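Ribulose-bisphosphate carboxylase (Alicyclobacillus acidocaldarius subsp. acidocaldarius, PDB 4NAS) belongs to the ribulose bisphosphate carboxylase large-chain family, joining an N-terminal alpha/beta domain to a TIM-barrel domain in a two-chain assembly that carries calcium ions. Local coordinates at residues Asp24-Arg29 / Ile63-Glu68; Gly36-Thr41 / Ile80-Ala85; Val96-Lys101 / Ile108-Leu113; Met115-Val120 / Glu326-Pro331; Ala273-Pro278 / Ile286-Leu291. One frame throughout, in Å; residues are numbered along the deposited sequence.

Five contacts in one chain illustrate how chemistry follows position in a fold. Contacts 1, 2 and 3 all reach the mixed sheet of the N-terminal domain: contact 1 lies at its partly exposed border, whereas contacts 2 and 3 are buried, touch each other through Tyr-82, Thr-97 and Val-98, and rest on aromatic rings. Contact 5 is a partly buried, wholly apolar meeting of two helices in the barrel domain, tied to contact 3 by polar bonds of Arg-109 and Gln-290. Contact 4, at the surface, joins the two domains and is unlike the other four in having a hydrogen bond cross between its segments.

Contact 1 of 5, residues Asp24-Arg29 / Ile63-Glu68; sequences DKLEAR and IRVLDE
Leu-26 and Ile-63 form the apolar, better-covered side of this contact, which lays the first turn of a helix against an outer strand. The leucine points at the strand, and its CD1 methyl reaches two branches at once: it lies 4.1 Å from CG2 of Ile-63 and equally far, 4.1 Å, from CG2 of Val-65. Ile-63 and Val-65, two residues apart along the strand, thus both offer their CG2 methyls to this one methyl. The Leu-26 and Val-65 side chains meet at about a right angle. Nearby, the carbonyl oxygen of Leu-26 lies 4.0 Å from CD1 of Ile-63, so helix backbone as well as side chain covers the isoleucine.

The Glu-27 side is more open to solvent, although it holds the nearest pair. Glu-27 starts out alongside the strand, but a bend at its second torsion (chi2 75°) swings the carboxylate over the end of Ile-63, with OE1 3.2 Å from CD1. This is a van der Waals touch of a carboxylate on a methyl, with no hydrogen bond. Val-65 is exposed as well.

Beyond Val-65 the strand carries a classic beta bulge, Leu-66 and Asp-67 both facing Val-75. In this helix-on-sheet packing of the ferredoxin-like N-terminal domain, the start of helix 26-36 lies over one sheet face near the outermost strand, Leu-26 also packing on Val-74 and Ala-76 of strand 73-83 and on Leu-19 of strand 12-22.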
# COMPACT_ATOMS: atom_id res chain seq x y z
N ASP B 24 -10.72 26.68 -15.75
CA ASP B 24 -12.07 27.05 -15.34
C ASP B 24 -12.81 25.92 -14.62
O ASP B 24 -13.98 26.08 -14.24
CB ASP B 24 -12.88 27.53 -16.54
CG ASP B 24 -12.90 26.52 -17.67
OD1 ASP B 24 -12.04 25.61 -17.69
OD2 ASP B 24 -13.79 26.64 -18.55
N LYS B 25 -12.13 24.80 -14.42
CA LYS B 25 -12.72 23.65 -13.75
C LYS B 25 -12.19 23.54 -12.34
O LYS B 25 -12.78 22.87 -11.50
CB LYS B 25 -12.40 22.37 -14.52
CG LYS B 25 -12.69 22.44 -16.01
N LEU B 26 -11.07 24.22 -12.09
CA LEU B 26 -10.35 24.09 -10.83
C LEU B 26 -11.22 24.39 -9.60
O LEU B 26 -11.20 23.64 -8.62
CB LEU B 26 -9.12 25.00 -10.83
CG LEU B 26 -7.89 24.49 -11.58
CD1 LEU B 26 -6.77 25.51 -11.48
CD2 LEU B 26 -7.44 23.14 -11.06
N GLU B 27 -11.97 25.48 -9.68
CA GLU B 27 -12.77 25.94 -8.55
C GLU B 27 -13.88 24.94 -8.20
O GLU B 27 -14.06 24.58 -7.04
CB GLU B 27 -13.36 27.31 -8.86
CG GLU B 27 -13.25 28.31 -7.70
CD GLU B 27 -11.83 28.85 -7.51
OE1 GLU B 27 -11.39 28.93 -6.34
OE2 GLU B 27 -11.18 29.22 -8.51
N ALA B 28 -14.61 24.47 -9.22
CA ALA B 28 -15.63 23.44 -9.01
C ALA B 28 -15.02 22.11 -8.56
O ALA B 28 -15.54 21.45 -7.66
CB ALA B 28 -16.46 23.25 -10.27
N ARG B 29 -13.93 21.70 -9.20
CA ARG B 29 -13.30 20.43 -8.84
C ARG B 29 -12.86 20.44 -7.38
O ARG B 29 -13.11 19.48 -6.66
CB ARG B 29 -12.13 20.11 -9.76
CG ARG B 29 -11.50 18.77 -9.46
CD ARG B 29 -10.45 18.38 -10.46
NE ARG B 29 -9.71 17.21 -10.01
CZ ARG B 29 -8.74 16.62 -10.70
NH1 ARG B 29 -8.38 17.08 -11.89
NH2 ARG B 29 -8.13 15.55 -10.19
N ILE B 63 -6.05 27.60 -3.90
CA ILE B 63 -5.82 27.13 -5.27
C ILE B 63 -4.71 27.97 -5.89
O ILE B 63 -4.82 29.19 -5.94
CB ILE B 63 -7.07 27.30 -6.14
CG1 ILE B 63 -8.28 26.60 -5.51
CG2 ILE B 63 -6.80 26.80 -7.55
CD1 ILE B 63 -9.43 26.43 -6.45
N ARG B 64 -3.65 27.32 -6.35
CA ARG B 64 -2.49 28.01 -6.89
C ARG B 64 -2.10 27.45 -8.26
O ARG B 64 -1.67 26.31 -8.37
CB ARG B 64 -1.30 27.90 -5.94
CG ARG B 64 -1.52 28.51 -4.56
CD ARG B 64 -0.30 28.30 -3.67
NE ARG B 64 -0.07 26.90 -3.33
CZ ARG B 64 -0.71 26.27 -2.34
NH1 ARG B 64 -1.61 26.92 -1.61
NH2 ARG B 64 -0.45 25.00 -2.08
N VAL B 65 -2.24 28.27 -9.29
CA VAL B 65 -1.82 27.87 -10.63
C VAL B 65 -0.30 27.94 -10.71
O VAL B 65 0.30 28.98 -10.44
CB VAL B 65 -2.45 28.79 -11.69
CG1 VAL B 65 -1.69 28.69 -12.99
CG2 VAL B 65 -3.91 28.45 -11.89
N LEU B 66 0.34 26.83 -11.07
CA LEU B 66 1.79 26.79 -11.14
C LEU B 66 2.29 27.08 -12.55
O LEU B 66 3.31 27.74 -12.73
CB LEU B 66 2.33 25.45 -10.65
CG LEU B 66 1.97 25.06 -9.21
CD1 LEU B 66 2.88 23.94 -8.74
CD2 LEU B 66 2.04 26.26 -8.26
N ASP B 67 1.57 26.58 -13.54
CA ASP B 67 1.96 26.80 -14.93
C ASP B 67 0.77 26.66 -15.87
O ASP B 67 -0.16 25.90 -15.61
CB ASP B 67 3.08 25.82 -15.33
CG ASP B 67 3.66 26.14 -16.70
OD1 ASP B 67 4.03 27.31 -16.93
OD2 ASP B 67 3.74 25.22 -17.54
N GLU B 68 0.80 27.40 -16.97
CA GLU B 68 -0.21 27.28 -17.99
C GLU B 68 0.45 26.72 -19.25
O GLU B 68 1.39 27.31 -19.78
CB GLU B 68 -0.83 28.65 -18.27
CG GLU B 68 -2.12 28.62 -19.08
CD GLU B 68 -3.25 29.35 -18.39
OE1 GLU B 68 -4.34 29.49 -18.99
OE2 GLU B 68 -3.05 29.79 -17.24

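Contact 2 of 5, residues Gly36-Thr41 / Ile80-Ala85; sequences GLTIGT and IAYPVA
Leu-37 and Thr-38, the first residues beyond a helix, meet Tyr-82 and Pro-83 at the end of a strand through van der Waals touches, with no hydrogen bond across. Two of them work on the tyrosine from Leu-37. Its CB comes in at the ring edge, near the ring plane, 3.7 Å from CE2, while its CD1 reaches further along the ring to lie 3.7 Å from OH. The second group belongs to the methyl of Thr-38: CG2 approaches the ring obliquely, 3.7 Å from CD2 of Tyr-82, and also touches CD of Pro-83 at 3.9 Å. Within the strand itself, CG2 of Ile-80 covers part of one ring face 3.4 Å above the plane, toward the rim.

Polar interactions lie on the other branch of Thr-38. With chi1 at 57°, OG1 turns back to the helix end, where it is hydrogen-bonded to the carbonyl oxygens of Ala-34 and Val-35 and to the amide of Gly-58, leaving the methyl to Tyr-82 and Pro-83.

Helix 26-36 therefore ends packed against strand 73-83, which runs between strands 12-22 and 59-68; Ile-39 in the following loop packs on Ala-153 of the second subunit.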
# COMPACT_ATOMS: atom_id res chain seq x y z
N GLY B 36 -17.44 16.24 -1.23
CA GLY B 36 -17.62 14.82 -1.52
C GLY B 36 -16.81 13.86 -0.67
O GLY B 36 -17.23 12.73 -0.44
N LEU B 37 -15.63 14.28 -0.23
CA LEU B 37 -14.77 13.43 0.59
C LEU B 37 -14.93 13.68 2.09
O LEU B 37 -14.13 13.19 2.88
CB LEU B 37 -13.30 13.61 0.19
CG LEU B 37 -12.99 13.26 -1.26
CD1 LEU B 37 -11.50 13.44 -1.53
CD2 LEU B 37 -13.45 11.84 -1.58
N THR B 38 -15.95 14.43 2.47
CA THR B 38 -16.21 14.64 3.88
C THR B 38 -17.65 14.26 4.25
O THR B 38 -17.88 13.20 4.83
CB THR B 38 -15.89 16.08 4.31
OG1 THR B 38 -16.64 17.01 3.51
CG2 THR B 38 -14.39 16.34 4.12
N ILE B 39 -18.61 15.13 3.91
CA ILE B 39 -20.02 14.86 4.16
C ILE B 39 -20.69 14.14 3.00
O ILE B 39 -21.86 13.72 3.11
CB ILE B 39 -20.81 16.16 4.46
CG1 ILE B 39 -20.69 17.16 3.31
CG2 ILE B 39 -20.33 16.77 5.75
CD1 ILE B 39 -21.85 18.19 3.25
N GLY B 40 -19.97 13.99 1.89
CA GLY B 40 -20.53 13.33 0.72
C GLY B 40 -21.37 14.29 -0.09
O GLY B 40 -21.00 14.65 -1.21
N THR B 41 -22.49 14.71 0.48
CA THR B 41 -23.33 15.73 -0.13
C THR B 41 -24.24 16.35 0.92
O THR B 41 -24.45 15.78 2.00
CB THR B 41 -24.21 15.16 -1.27
OG1 THR B 41 -25.14 16.16 -1.69
CG2 THR B 41 -24.98 13.96 -0.79
N ILE B 80 -6.87 21.26 0.49
CA ILE B 80 -8.19 20.89 1.02
C ILE B 80 -8.11 20.58 2.52
O ILE B 80 -7.19 19.86 2.96
CB ILE B 80 -8.79 19.66 0.29
CG1 ILE B 80 -8.86 19.88 -1.23
CG2 ILE B 80 -10.16 19.30 0.84
CD1 ILE B 80 -9.75 21.06 -1.64
N ALA B 81 -9.02 21.14 3.31
CA ALA B 81 -9.09 20.86 4.75
C ALA B 81 -10.15 19.80 5.07
O ALA B 81 -11.33 19.98 4.75
CB ALA B 81 -9.35 22.13 5.54
N TYR B 82 -9.72 18.70 5.69
CA TYR B 82 -10.60 17.60 6.10
C TYR B 82 -10.72 17.56 7.62
O TYR B 82 -9.75 17.25 8.31
CB TYR B 82 -10.02 16.24 5.65
CG TYR B 82 -9.84 16.12 4.16
CD1 TYR B 82 -8.67 16.59 3.55
CD2 TYR B 82 -10.82 15.54 3.35
CE1 TYR B 82 -8.49 16.49 2.19
CE2 TYR B 82 -10.62 15.43 1.98
CZ TYR B 82 -9.46 15.91 1.41
OH TYR B 82 -9.22 15.83 0.06
N PRO B 83 -11.92 17.86 8.13
CA PRO B 83 -12.13 17.94 9.58
C PRO B 83 -11.70 16.65 10.25
O PRO B 83 -12.01 15.58 9.73
CB PRO B 83 -13.66 18.09 9.70
CG PRO B 83 -14.07 18.73 8.42
CD PRO B 83 -13.13 18.17 7.36
N VAL B 84 -10.98 16.74 11.36
CA VAL B 84 -10.41 15.56 12.00
C VAL B 84 -11.49 14.66 12.60
O VAL B 84 -11.29 13.46 12.80
CB VAL B 84 -9.39 15.98 13.08
CG1 VAL B 84 -8.91 14.79 13.92
CG2 VAL B 84 -8.22 16.67 12.42
N ALA B 85 -12.66 15.24 12.84
CA ALA B 85 -13.76 14.51 13.44
C ALA B 85 -14.28 13.40 12.55
O ALA B 85 -15.03 12.55 13.03
CB ALA B 85 -14.89 15.45 13.82

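Contact 3 of 5, residues Val96-Lys101 / Ile108-Leu113; sequences VTVFGK and IRLERL
An uncommon first torsion of -146° turns the Phe-99 ring onto the backbone of Leu-110, while Leu-110, its CG anti to the backbone N (chi1 177°), sends its branches back toward Val-98. The side chains of Phe-99 and Leu-110 slide past one another in opposite directions. CB of Leu-110 stands almost on the ring normal, 4.0 Å from the Phe-99 centroid and only 8° off it, a well-centred CH-pi contact. The amide N of Leu-110 lies over a face too, 3.7 Å from CZ. At the ring edge the partner changes: the carbonyl oxygen of Ile-108 lies near the ring plane, 3.6 Å from CZ, where the slightly positive ring hydrogens would suit it. CG2 of Ile-108 completes this end, 4.1 Å from CE1 of Phe-99.

Val-98 builds a smaller cluster beside the ring. Its CG2 touches CD2 of Leu-110 at 4.0 Å and CD2 of Leu-113, also at 4.0 Å. On the opposite side of the strand, Arg-109 NH1 forms a salt bridge with Glu-111 OE2, 2.9 Å away, and its other nitrogens bond backbone oxygens of Tyr-275 and Tyr-280.

Helix 91-99 links strand 73-83 to the parallel strand 108-114, with strand 12-22 lying between them, so this buried contact is the hydrophobic seam of a beta-alpha-beta crossover in the ferredoxin-like N-terminal domain.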
# COMPACT_ATOMS: atom_id res chain seq x y z
N VAL B 96 -7.58 6.89 3.04
CA VAL B 96 -8.79 6.73 2.22
C VAL B 96 -9.50 8.07 2.06
O VAL B 96 -10.12 8.37 1.02
CB VAL B 96 -9.77 5.74 2.83
CG1 VAL B 96 -11.18 5.88 2.19
CG2 VAL B 96 -9.27 4.32 2.68
N THR B 97 -9.40 8.89 3.09
CA THR B 97 -9.99 10.23 3.06
C THR B 97 -9.19 11.18 2.16
O THR B 97 -9.76 11.83 1.29
CB THR B 97 -10.12 10.80 4.48
OG1 THR B 97 -10.92 9.90 5.28
CG2 THR B 97 -10.72 12.22 4.47
N VAL B 98 -7.87 11.26 2.35
CA VAL B 98 -7.11 12.29 1.63
C VAL B 98 -6.64 11.92 0.22
O VAL B 98 -6.33 12.81 -0.58
CB VAL B 98 -5.91 12.83 2.46
CG1 VAL B 98 -6.37 13.30 3.85
CG2 VAL B 98 -4.81 11.78 2.58
N PHE B 99 -6.56 10.62 -0.07
CA PHE B 99 -6.02 10.15 -1.35
C PHE B 99 -6.54 8.74 -1.61
O PHE B 99 -5.79 7.83 -1.97
CB PHE B 99 -4.48 10.20 -1.36
CG PHE B 99 -3.89 10.52 -2.72
CD1 PHE B 99 -4.32 11.62 -3.44
CD2 PHE B 99 -2.90 9.72 -3.28
CE1 PHE B 99 -3.78 11.92 -4.68
CE2 PHE B 99 -2.35 10.00 -4.52
CZ PHE B 99 -2.79 11.10 -5.23
N GLY B 100 -7.85 8.57 -1.43
CA GLY B 100 -8.49 7.27 -1.58
C GLY B 100 -9.01 7.16 -3.00
O GLY B 100 -8.30 6.73 -3.93
N LYS B 101 -10.26 7.58 -3.16
CA LYS B 101 -10.84 7.73 -4.49
C LYS B 101 -10.08 8.80 -5.27
O LYS B 101 -9.96 8.71 -6.48
CB LYS B 101 -12.31 8.11 -4.39
CG LYS B 101 -12.97 8.28 -5.74
CD LYS B 101 -13.90 9.47 -5.77
CE LYS B 101 -15.21 9.16 -5.07
NZ LYS B 101 -16.02 10.39 -4.80
N ILE B 108 -2.66 13.49 -10.63
CA ILE B 108 -2.78 14.19 -9.36
C ILE B 108 -1.83 13.50 -8.38
O ILE B 108 -1.65 12.30 -8.47
CB ILE B 108 -4.22 14.13 -8.80
CG1 ILE B 108 -4.35 14.94 -7.52
CG2 ILE B 108 -4.70 12.65 -8.57
CD1 ILE B 108 -5.80 15.24 -7.16
N ARG B 109 -1.22 14.27 -7.48
CA ARG B 109 -0.23 13.72 -6.55
C ARG B 109 -0.32 14.42 -5.21
O ARG B 109 -0.37 15.66 -5.14
CB ARG B 109 1.17 13.92 -7.17
CG ARG B 109 2.35 13.43 -6.36
CD ARG B 109 3.66 13.74 -7.13
NE ARG B 109 4.71 12.77 -6.85
CZ ARG B 109 5.77 13.00 -6.08
NH1 ARG B 109 5.94 14.18 -5.51
NH2 ARG B 109 6.66 12.04 -5.90
N LEU B 110 -0.32 13.63 -4.14
CA LEU B 110 -0.33 14.19 -2.78
C LEU B 110 1.07 14.64 -2.35
O LEU B 110 2.00 13.82 -2.25
CB LEU B 110 -0.91 13.15 -1.81
CG LEU B 110 -0.93 13.54 -0.32
CD1 LEU B 110 -1.86 14.73 -0.07
CD2 LEU B 110 -1.40 12.32 0.47
N GLU B 111 1.19 15.95 -2.09
CA GLU B 111 2.47 16.63 -1.90
C GLU B 111 2.75 16.95 -0.44
O GLU B 111 3.91 16.99 -0.01
CB GLU B 111 2.46 17.96 -2.65
CG GLU B 111 2.40 17.85 -4.17
CD GLU B 111 3.74 17.54 -4.78
OE1 GLU B 111 4.36 18.46 -5.36
OE2 GLU B 111 4.19 16.38 -4.67
N ARG B 112 1.70 17.22 0.31
CA ARG B 112 1.86 17.67 1.68
C ARG B 112 0.65 17.30 2.54
O ARG B 112 -0.51 17.36 2.08
CB ARG B 112 2.12 19.18 1.75
CG ARG B 112 2.41 19.68 3.17
CD ARG B 112 2.59 21.21 3.25
NE ARG B 112 3.07 21.59 4.58
CZ ARG B 112 3.27 22.85 4.97
NH1 ARG B 112 3.01 23.85 4.15
NH2 ARG B 112 3.72 23.10 6.20
N LEU B 113 0.94 16.89 3.77
CA LEU B 113 -0.09 16.70 4.78
C LEU B 113 0.24 17.52 6.01
O LEU B 113 1.26 17.29 6.67
CB LEU B 113 -0.20 15.23 5.18
CG LEU B 113 -0.84 14.30 4.16
CD1 LEU B 113 -0.72 12.85 4.68
CD2 LEU B 113 -2.31 14.64 3.87

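Contact 4 of 5, residues Met115-Val120 / Glu326-Pro331; sequences MPDELV and EGPHKP
The joint between the N-terminal domain and the barrel domain passes through this contact, where Val-120 of the short helix 117-120 meets His-329 in the loop leading into a barrel strand. NE2 of His-329 donates to the carbonyl oxygen of Val-120 at 2.9 Å. The bond is moderately bent, with an N-H...O angle of 147°. The oxygen lies close to the imidazole plane, but the donor stands well above the plane of the carbonyl, 58° out of it, and so does not use a lone pair.

The valine side chain touches the same ring. With CG1 anti to the backbone N (chi1 175°), that methyl is held out toward the histidine, 3.4 Å from NE2 and 3.6 Å from CD2. Residue 120 therefore meets the same imidazole with both its backbone and its side chain. The same CG1 also brushes CG of Pro-328 at 4.2 Å.

Further out, Asp-117 and Pro-328 slide past each other in opposite directions, OD1 resting 3.5 Å from CG of the proline. The charge of Asp-117 is used outside this pair, in a salt bridge from OD2 to Arg-121.

Helix 117-120 follows strand 108-114 of the N-terminal sheet, and the 326-331 loop joins helix 313-324 to strand 333-337; Leu-294 of helix 284-295 lies against both Val-120 and His-329.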
# COMPACT_ATOMS: atom_id res chain seq x y z
N MSE B 115 -0.77 18.07 9.65
CA MSE B 115 -1.57 17.32 10.61
C MSE B 115 -1.72 17.98 11.97
O MSE B 115 -0.74 18.41 12.57
CB MSE B 115 -1.04 15.91 10.72
CG MSE B 115 -1.17 15.22 9.39
SE MSE B 115 -0.81 13.37 9.55
CE MSE B 115 -1.32 13.05 11.40
N PRO B 116 -2.97 18.10 12.43
CA PRO B 116 -3.24 18.78 13.69
C PRO B 116 -2.72 17.92 14.83
O PRO B 116 -2.62 16.69 14.68
CB PRO B 116 -4.76 18.86 13.75
CG PRO B 116 -5.25 18.42 12.41
CD PRO B 116 -4.20 17.54 11.85
N ASP B 117 -2.43 18.55 15.95
CA ASP B 117 -1.88 17.85 17.11
C ASP B 117 -2.78 16.72 17.59
O ASP B 117 -2.30 15.64 17.92
CB ASP B 117 -1.60 18.84 18.24
CG ASP B 117 -0.79 18.23 19.36
OD1 ASP B 117 0.39 17.82 19.12
OD2 ASP B 117 -1.34 18.14 20.48
N GLU B 118 -4.09 16.97 17.64
CA GLU B 118 -5.03 15.97 18.15
C GLU B 118 -4.92 14.64 17.38
O GLU B 118 -4.97 13.56 17.97
CB GLU B 118 -6.47 16.49 18.09
CG GLU B 118 -6.81 17.48 19.19
CD GLU B 118 -8.03 18.33 18.85
OE1 GLU B 118 -8.66 18.84 19.80
OE2 GLU B 118 -8.33 18.49 17.65
N LEU B 119 -4.74 14.74 16.07
CA LEU B 119 -4.62 13.55 15.23
C LEU B 119 -3.24 12.87 15.32
O LEU B 119 -3.15 11.64 15.39
CB LEU B 119 -4.95 13.88 13.77
CG LEU B 119 -4.82 12.67 12.82
CD1 LEU B 119 -5.84 11.57 13.14
CD2 LEU B 119 -4.93 13.10 11.36
N VAL B 120 -2.17 13.66 15.28
CA VAL B 120 -0.82 13.14 15.48
C VAL B 120 -0.76 12.31 16.76
O VAL B 120 -0.23 11.21 16.76
CB VAL B 120 0.22 14.28 15.54
CG1 VAL B 120 1.63 13.74 15.86
CG2 VAL B 120 0.24 15.05 14.22
N GLU B 326 10.61 18.66 16.08
CA GLU B 326 10.13 18.66 17.45
C GLU B 326 8.64 18.44 17.47
O GLU B 326 7.88 19.11 16.76
CB GLU B 326 10.49 19.98 18.12
CG GLU B 326 11.97 20.33 18.00
CD GLU B 326 12.85 19.40 18.82
OE1 GLU B 326 12.61 19.30 20.05
OE2 GLU B 326 13.76 18.77 18.24
N GLY B 327 8.21 17.49 18.28
CA GLY B 327 6.80 17.17 18.36
C GLY B 327 6.52 16.30 19.57
O GLY B 327 7.32 16.24 20.48
N PRO B 328 5.38 15.61 19.55
CA PRO B 328 4.94 14.72 20.62
C PRO B 328 5.56 13.34 20.53
O PRO B 328 5.53 12.60 21.50
CB PRO B 328 3.43 14.59 20.36
CG PRO B 328 3.11 15.59 19.30
CD PRO B 328 4.34 15.79 18.52
N HIS B 329 6.08 12.97 19.36
CA HIS B 329 6.71 11.66 19.22
C HIS B 329 8.23 11.81 19.25
O HIS B 329 8.75 12.90 18.97
CB HIS B 329 6.26 10.97 17.93
CG HIS B 329 4.78 10.84 17.82
ND1 HIS B 329 3.99 10.37 18.85
CD2 HIS B 329 3.92 11.15 16.81
CE1 HIS B 329 2.72 10.38 18.48
NE2 HIS B 329 2.65 10.86 17.26
N LYS B 330 8.92 10.74 19.62
CA LYS B 330 10.38 10.67 19.56
C LYS B 330 10.88 10.80 18.12
O LYS B 330 10.21 10.38 17.17
CB LYS B 330 10.87 9.32 20.13
CG LYS B 330 10.53 9.05 21.62
CD LYS B 330 10.93 7.62 21.97
CE LYS B 330 11.05 7.39 23.46
NZ LYS B 330 9.74 7.47 24.10
N PRO B 331 12.10 11.35 17.95
CA PRO B 331 12.76 11.45 16.64
C PRO B 331 13.31 10.10 16.18
O PRO B 331 13.57 9.20 16.98
CB PRO B 331 13.90 12.44 16.91
CG PRO B 331 14.23 12.20 18.33
CD PRO B 331 12.92 11.95 19.02

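Contact 5 of 5, residues Ala273-Pro278 / Ile286-Leu291; sequences ALYGSP and IVLGQL
Tyr-275 and Leu-288 make the closest touch between these two helical pieces, CE2 of the ring lying 3.8 Å from the CD1 methyl of the leucine. Their side chains meet at about a right angle, and the methyl approaches the ring obliquely; a first torsion that sets CG of Tyr-275 between its backbone N and carbonyl carbon (chi1 74°) brings the ring there. One residue back on each side, CB of Leu-274 rests against CG2 of Val-287 at 4.3 Å. Both touches are purely dispersive, with no polar bond across the pair.

The next shell fixes the backbones that carry them. Val-287 and Leu-288 lie inside a wider, pi-type turn, marked by the bond from the amide N of Leu-291 to the carbonyl oxygen of Ile-286 at 3.0 Å. NH2 of Arg-109 bonds the carbonyl oxygen of Tyr-275, and Tyr-248 OH likewise bonds that of Val-287.

Helix 272-275 and helix 284-295 are consecutive helices of the barrel domain, separated by the short strand 281-282, which joins the N-terminal mixed sheet parallel to strand 108-114. Leu-288 also packs on Phe-302 and Pro-303 of strand 299-303, while Leu-274 meets Leu-274 of the second subunit.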
# COMPACT_ATOMS: atom_id res chain seq x y z
N ALA B 273 6.89 2.47 -5.66
CA ALA B 273 5.71 2.36 -6.50
C ALA B 273 4.73 3.48 -6.21
O ALA B 273 3.84 3.72 -7.01
CB ALA B 273 5.01 0.99 -6.29
N LEU B 274 4.91 4.16 -5.07
CA LEU B 274 4.05 5.27 -4.69
C LEU B 274 4.68 6.62 -5.07
O LEU B 274 3.97 7.52 -5.47
CB LEU B 274 3.73 5.24 -3.19
CG LEU B 274 2.81 4.10 -2.73
CD1 LEU B 274 2.82 3.95 -1.22
CD2 LEU B 274 1.39 4.28 -3.26
N TYR B 275 6.00 6.74 -4.97
CA TYR B 275 6.62 8.06 -5.11
C TYR B 275 7.47 8.29 -6.36
O TYR B 275 7.88 9.42 -6.64
CB TYR B 275 7.41 8.40 -3.84
CG TYR B 275 8.72 7.63 -3.69
CD1 TYR B 275 9.78 7.88 -4.55
CD2 TYR B 275 8.90 6.68 -2.69
CE1 TYR B 275 10.96 7.19 -4.47
CE2 TYR B 275 10.11 6.00 -2.57
CZ TYR B 275 11.12 6.27 -3.48
OH TYR B 275 12.34 5.65 -3.44
N GLY B 276 7.75 7.22 -7.09
CA GLY B 276 8.68 7.27 -8.20
C GLY B 276 8.37 8.28 -9.29
O GLY B 276 9.25 8.95 -9.83
N SER B 277 7.09 8.39 -9.60
CA SER B 277 6.66 9.30 -10.64
C SER B 277 6.65 10.74 -10.13
O SER B 277 6.26 11.01 -9.00
CB SER B 277 5.27 8.92 -11.12
OG SER B 277 4.57 10.07 -11.55
N PRO B 278 7.06 11.70 -10.97
CA PRO B 278 6.99 13.09 -10.54
C PRO B 278 5.57 13.67 -10.54
O PRO B 278 5.38 14.71 -9.94
CB PRO B 278 7.87 13.82 -11.57
CG PRO B 278 7.87 12.96 -12.76
CD PRO B 278 7.81 11.54 -12.23
N ILE B 286 6.59 11.91 2.57
CA ILE B 286 5.41 11.53 3.32
C ILE B 286 5.51 10.02 3.55
O ILE B 286 5.40 9.55 4.68
CB ILE B 286 4.10 11.90 2.57
CG1 ILE B 286 3.96 13.42 2.45
CG2 ILE B 286 2.84 11.24 3.25
CD1 ILE B 286 2.80 13.84 1.50
N VAL B 287 5.76 9.29 2.48
CA VAL B 287 5.77 7.82 2.51
C VAL B 287 6.89 7.26 3.41
O VAL B 287 6.66 6.37 4.24
CB VAL B 287 5.95 7.25 1.09
CG1 VAL B 287 6.05 5.72 1.12
CG2 VAL B 287 4.80 7.68 0.17
N LEU B 288 8.08 7.82 3.27
CA LEU B 288 9.25 7.33 4.01
C LEU B 288 9.59 8.16 5.23
O LEU B 288 10.49 7.81 5.99
CB LEU B 288 10.47 7.27 3.08
CG LEU B 288 10.27 6.34 1.89
CD1 LEU B 288 11.45 6.40 0.93
CD2 LEU B 288 10.05 4.91 2.38
N GLY B 289 8.88 9.27 5.45
CA GLY B 289 9.29 10.14 6.53
C GLY B 289 8.22 10.36 7.57
O GLY B 289 8.25 9.80 8.68
N GLN B 290 7.26 11.18 7.18
CA GLN B 290 6.13 11.54 8.03
C GLN B 290 5.36 10.31 8.53
O GLN B 290 5.16 10.15 9.73
CB GLN B 290 5.19 12.45 7.24
CG GLN B 290 4.06 13.08 8.06
CD GLN B 290 3.35 14.19 7.29
OE1 GLN B 290 3.25 14.13 6.06
NE2 GLN B 290 2.84 15.19 7.99
N LEU B 291 4.91 9.48 7.61
CA LEU B 291 4.13 8.30 7.94
C LEU B 291 4.92 7.25 8.75
O LEU B 291 4.37 6.58 9.64
CB LEU B 291 3.61 7.65 6.66
CG LEU B 291 2.62 8.51 5.87
CD1 LEU B 291 1.95 7.69 4.78
CD2 LEU B 291 1.59 9.07 6.80